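Local coordinates for protein purine nucleoside phosphorylase (Schistosoma mansoni, PDB 5KO5) that catalyses the reversible phosphorolysis of purine nucleosides such as inosine and guanosine to the free base and ribose 1-phosphate, probably working as a trimer, at residues Pro101-Lys106 against Pro152-Phe157. Sequence-based numbering, arbitrary orientation.
Sequences PIRVMK and PNQDEF. With EDO (1,2-ethanediol), chain E.
Arg103 lays its aliphatic stem across one face of the Phe157 ring: Arg103 CB lies 3.6 Å from Phe157 CE1, and Arg103 CD makes a CH-pi contact 3.7 Å from the ring centroid, 15° off the normal. Because its chain is extended from CG to NE, CB and CD both meet the ring while the guanidinium travels on, turned only 7° from the ring plane. Arginine suits this place with a greasy stem and a polar end that still finds partners; phenylalanine offers that stem a broad, apolar face in a buried spot. Arg103 NH1 hydrogen-bonds the carbonyl of Ala7 and lies 3.4 Å from Gln154 CG; Gln154 CB sits over one guanidinium face. Arg103 NH2 donates to a water 3.0 Å away, which gives a hydrogen to Asn153 OD1 and takes one from Gln154 N, linking the helix to a side chain and a backbone N of the loop. Lys106 NZ donates to O1 of an ethanediol, probably from the crystallisation liquor, at 2.8 Å, and that molecule rests against Phe157 CD1. His232 touches both Arg103 and Phe157. The arrangement is helix-to-loop packing in the alpha/beta fold of the phosphorylase superfamily, joining helix 95-108 to the long loop before helix 170-182.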
ATOM      1  N   PRO A 101     -17.353  14.753   3.633  1.00 13.44           N
ATOM      2  CA  PRO A 101     -17.309  16.138   4.135  1.00 14.30           C
ATOM      3  C   PRO A 101     -16.737  17.134   3.145  1.00 13.93           C
ATOM      4  O   PRO A 101     -17.207  18.281   3.098  1.00 14.68           O
ATOM      5  CB  PRO A 101     -16.454  16.022   5.405  1.00 17.04           C
ATOM      6  CG  PRO A 101     -16.718  14.635   5.884  1.00 15.66           C
ATOM      7  CD  PRO A 101     -16.752  13.816   4.605  1.00 13.85           C
ATOM      8  N   ILE A 102     -15.713  16.741   2.375  1.00 15.29           N
ATOM      9  CA  ILE A 102     -15.138  17.660   1.394  1.00 15.70           C
ATOM     10  C   ILE A 102     -16.132  17.927   0.269  1.00 13.61           C
ATOM     11  O   ILE A 102     -16.267  19.057  -0.216  1.00 14.84           O
ATOM     12  CB  ILE A 102     -13.819  17.099   0.837  1.00 15.17           C
ATOM     13  CG1 ILE A 102     -12.829  16.770   1.955  1.00 21.12           C
ATOM     14  CG2 ILE A 102     -13.221  18.095  -0.148  1.00 13.85           C
ATOM     15  CD1 ILE A 102     -12.556  17.924   2.862  1.00 21.19           C
ATOM     16  N   ARG A 103     -16.824  16.884  -0.177  1.00 13.49           N
ATOM     17  CA  ARG A 103     -17.849  17.074  -1.197  1.00 13.12           C
ATOM     18  C   ARG A 103     -19.017  17.910  -0.684  1.00 14.28           C
ATOM     19  O   ARG A 103     -19.609  18.676  -1.455  1.00 13.80           O
ATOM     20  CB  ARG A 103     -18.281  15.715  -1.726  1.00 14.04           C
ATOM     21  CG  ARG A 103     -17.157  15.110  -2.539  1.00 13.10           C
ATOM     22  CD  ARG A 103     -17.440  13.710  -3.064  1.00 13.58           C
ATOM     23  NE  ARG A 103     -16.354  13.336  -3.970  1.00 13.66           N
ATOM     24  CZ  ARG A 103     -16.113  12.103  -4.387  1.00 14.05           C
ATOM     25  NH1 ARG A 103     -16.899  11.100  -4.004  1.00 16.59           N
ATOM     26  NH2 ARG A 103     -15.075  11.873  -5.182  1.00 14.86           N
ATOM     27  N   VAL A 104     -19.347  17.793   0.605  1.00 13.69           N
ATOM     28  CA  VAL A 104     -20.326  18.699   1.199  1.00 14.68           C
ATOM     29  C   VAL A 104     -19.821  20.135   1.143  1.00 15.24           C
ATOM     30  O   VAL A 104     -20.567  21.051   0.782  1.00 16.99           O
ATOM     31  CB  VAL A 104     -20.666  18.245   2.630  1.00 14.81           C
ATOM     32  CG1 VAL A 104     -21.483  19.309   3.355  1.00 17.72           C
ATOM     33  CG2 VAL A 104     -21.424  16.917   2.575  1.00 15.18           C
ATOM     34  N   MET A 105     -18.548  20.358   1.490  1.00 15.46           N
ATOM     35  CA  MET A 105     -17.980  21.694   1.323  1.00 17.84           C
ATOM     36  C   MET A 105     -18.186  22.205  -0.094  1.00 15.30           C
ATOM     37  O   MET A 105     -18.565  23.363  -0.287  1.00 16.65           O
ATOM     38  CB  MET A 105     -16.487  21.693   1.642  1.00 15.94           C
ATOM     39  CG  MET A 105     -16.166  21.566   3.111  1.00 17.17           C
ATOM     40  SD  MET A 105     -14.392  21.771   3.318  1.00 19.71           S
ATOM     41  CE  MET A 105     -14.233  21.573   5.097  1.00 21.65           C
ATOM     42  N   LYS A 106     -17.950  21.355  -1.098  1.00 15.38           N
ATOM     43  CA  LYS A 106     -18.121  21.789  -2.480  1.00 14.77           C
ATOM     44  C   LYS A 106     -19.554  22.236  -2.735  1.00 15.02           C
ATOM     45  O   LYS A 106     -19.788  23.305  -3.308  1.00 17.14           O
ATOM     46  CB  LYS A 106     -17.724  20.665  -3.441  1.00 14.46           C
ATOM     47  CG  LYS A 106     -17.955  20.997  -4.931  1.00 15.43           C
ATOM     48  CD  LYS A 106     -16.918  21.992  -5.459  1.00 16.50           C
ATOM     49  CE  LYS A 106     -17.257  22.540  -6.836  1.00 20.11           C
ATOM     50  NZ  LYS A 106     -17.301  21.506  -7.891  1.00 26.88           N
ATOM     51  N   PRO A 152     -16.028   3.317  -7.174  1.00 13.39           N
ATOM     52  CA  PRO A 152     -16.724   3.936  -8.309  1.00 13.61           C
ATOM     53  C   PRO A 152     -16.457   5.432  -8.320  1.00 13.06           C
ATOM     54  O   PRO A 152     -16.348   6.063  -7.267  1.00 14.27           O
ATOM     55  CB  PRO A 152     -18.198   3.651  -8.019  1.00 18.56           C
ATOM     56  CG  PRO A 152     -18.256   3.382  -6.535  1.00 28.07           C
ATOM     57  CD  PRO A 152     -16.957   2.700  -6.210  1.00 15.22           C
ATOM     58  N   ASN A 153     -16.318   6.000  -9.514  1.00 12.88           N
ATOM     59  CA  ASN A 153     -16.225   7.453  -9.609  1.00 10.99           C
ATOM     60  C   ASN A 153     -17.591   8.103  -9.434  1.00 13.65           C
ATOM     61  O   ASN A 153     -18.603   7.616  -9.944  1.00 15.60           O
ATOM     62  CB  ASN A 153     -15.646   7.894 -10.951  1.00 13.37           C
ATOM     63  CG  ASN A 153     -15.315   9.379 -10.959  1.00 13.42           C
ATOM     64  OD1 ASN A 153     -14.528   9.834 -10.135  1.00 13.17           O
ATOM     65  ND2 ASN A 153     -15.916  10.138 -11.869  1.00 14.29           N
ATOM     66  N   GLN A 154     -17.606   9.229  -8.727  1.00 12.76           N
ATOM     67  CA  GLN A 154     -18.809  10.045  -8.582  1.00 13.16           C
ATOM     68  C   GLN A 154     -18.704  11.173  -9.607  1.00 14.20           C
ATOM     69  O   GLN A 154     -18.082  12.214  -9.368  1.00 15.16           O
ATOM     70  CB  GLN A 154     -18.940  10.546  -7.145  1.00 14.11           C
ATOM     71  CG  GLN A 154     -18.943   9.415  -6.116  1.00 14.36           C
ATOM     72  CD  GLN A 154     -20.030   8.382  -6.362  1.00 17.41           C
ATOM     73  OE1 GLN A 154     -21.076   8.677  -6.940  1.00 19.82           O
ATOM     74  NE2 GLN A 154     -19.779   7.151  -5.919  1.00 18.60           N
ATOM     75  N   ASP A 155     -19.317  10.939 -10.772  1.00 14.70           N
ATOM     76  CA  ASP A 155     -19.104  11.793 -11.941  1.00 15.56           C
ATOM     77  C   ASP A 155     -19.538  13.236 -11.705  1.00 16.85           C
ATOM     78  O   ASP A 155     -18.969  14.162 -12.302  1.00 18.10           O
ATOM     79  CB  ASP A 155     -19.871  11.234 -13.145  1.00 17.84           C
ATOM     80  CG  ASP A 155     -19.387   9.848 -13.565  1.00 20.40           C
ATOM     81  OD1 ASP A 155     -18.176   9.589 -13.489  1.00 19.51           O
ATOM     82  OD2 ASP A 155     -20.224   9.020 -13.989  1.00 26.43           O
ATOM     83  N   GLU A 156     -20.545  13.456 -10.853  1.00 17.94           N
ATOM     84  CA  GLU A 156     -21.012  14.817 -10.615  1.00 19.87           C
ATOM     85  C   GLU A 156     -19.959  15.676  -9.939  1.00 18.67           C
ATOM     86  O   GLU A 156     -20.032  16.911 -10.017  1.00 20.39           O
ATOM     87  CB  GLU A 156     -22.272  14.807  -9.753  1.00 19.70           C
ATOM     88  CG  GLU A 156     -23.457  14.149 -10.408  1.00 21.42           C
ATOM     89  CD  GLU A 156     -23.539  12.669 -10.129  1.00 21.51           C
ATOM     90  OE1 GLU A 156     -22.529  12.073  -9.678  1.00 20.76           O
ATOM     91  OE2 GLU A 156     -24.624  12.100 -10.360  1.00 27.31           O
ATOM     92  N   PHE A 157     -18.989  15.058  -9.271  1.00 14.75           N
ATOM     93  CA  PHE A 157     -17.948  15.827  -8.608  1.00 15.82           C
ATOM     94  C   PHE A 157     -16.700  16.001  -9.454  1.00 13.96           C
ATOM     95  O   PHE A 157     -16.070  17.061  -9.395  1.00 17.26           O
ATOM     96  CB  PHE A 157     -17.608  15.215  -7.245  1.00 16.93           C
ATOM     97  CG  PHE A 157     -18.722  15.347  -6.258  1.00 15.75           C
ATOM     98  CD1 PHE A 157     -18.968  16.564  -5.639  1.00 15.46           C
ATOM     99  CD2 PHE A 157     -19.550  14.276  -5.974  1.00 17.30           C
ATOM    100  CE1 PHE A 157     -20.019  16.706  -4.745  1.00 16.13           C
ATOM    101  CE2 PHE A 157     -20.595  14.411  -5.071  1.00 16.54           C
ATOM    102  CZ  PHE A 157     -20.829  15.624  -4.467  1.00 19.04           C
TER
HETATM  103  C1  EDO E 304     -20.382  19.183  -7.651  1.00 27.57           C
HETATM  104  O1  EDO E 304     -19.019  19.253  -8.093  1.00 29.98           O
HETATM  105  C2  EDO E 304     -21.190  20.343  -8.219  1.00 32.50           C
HETATM  106  O2  EDO E 304     -20.900  21.551  -7.500  1.00 34.81           O
HETATM  107  O   HOH W   1     -15.085   9.828  -7.310  1.00 14.32           O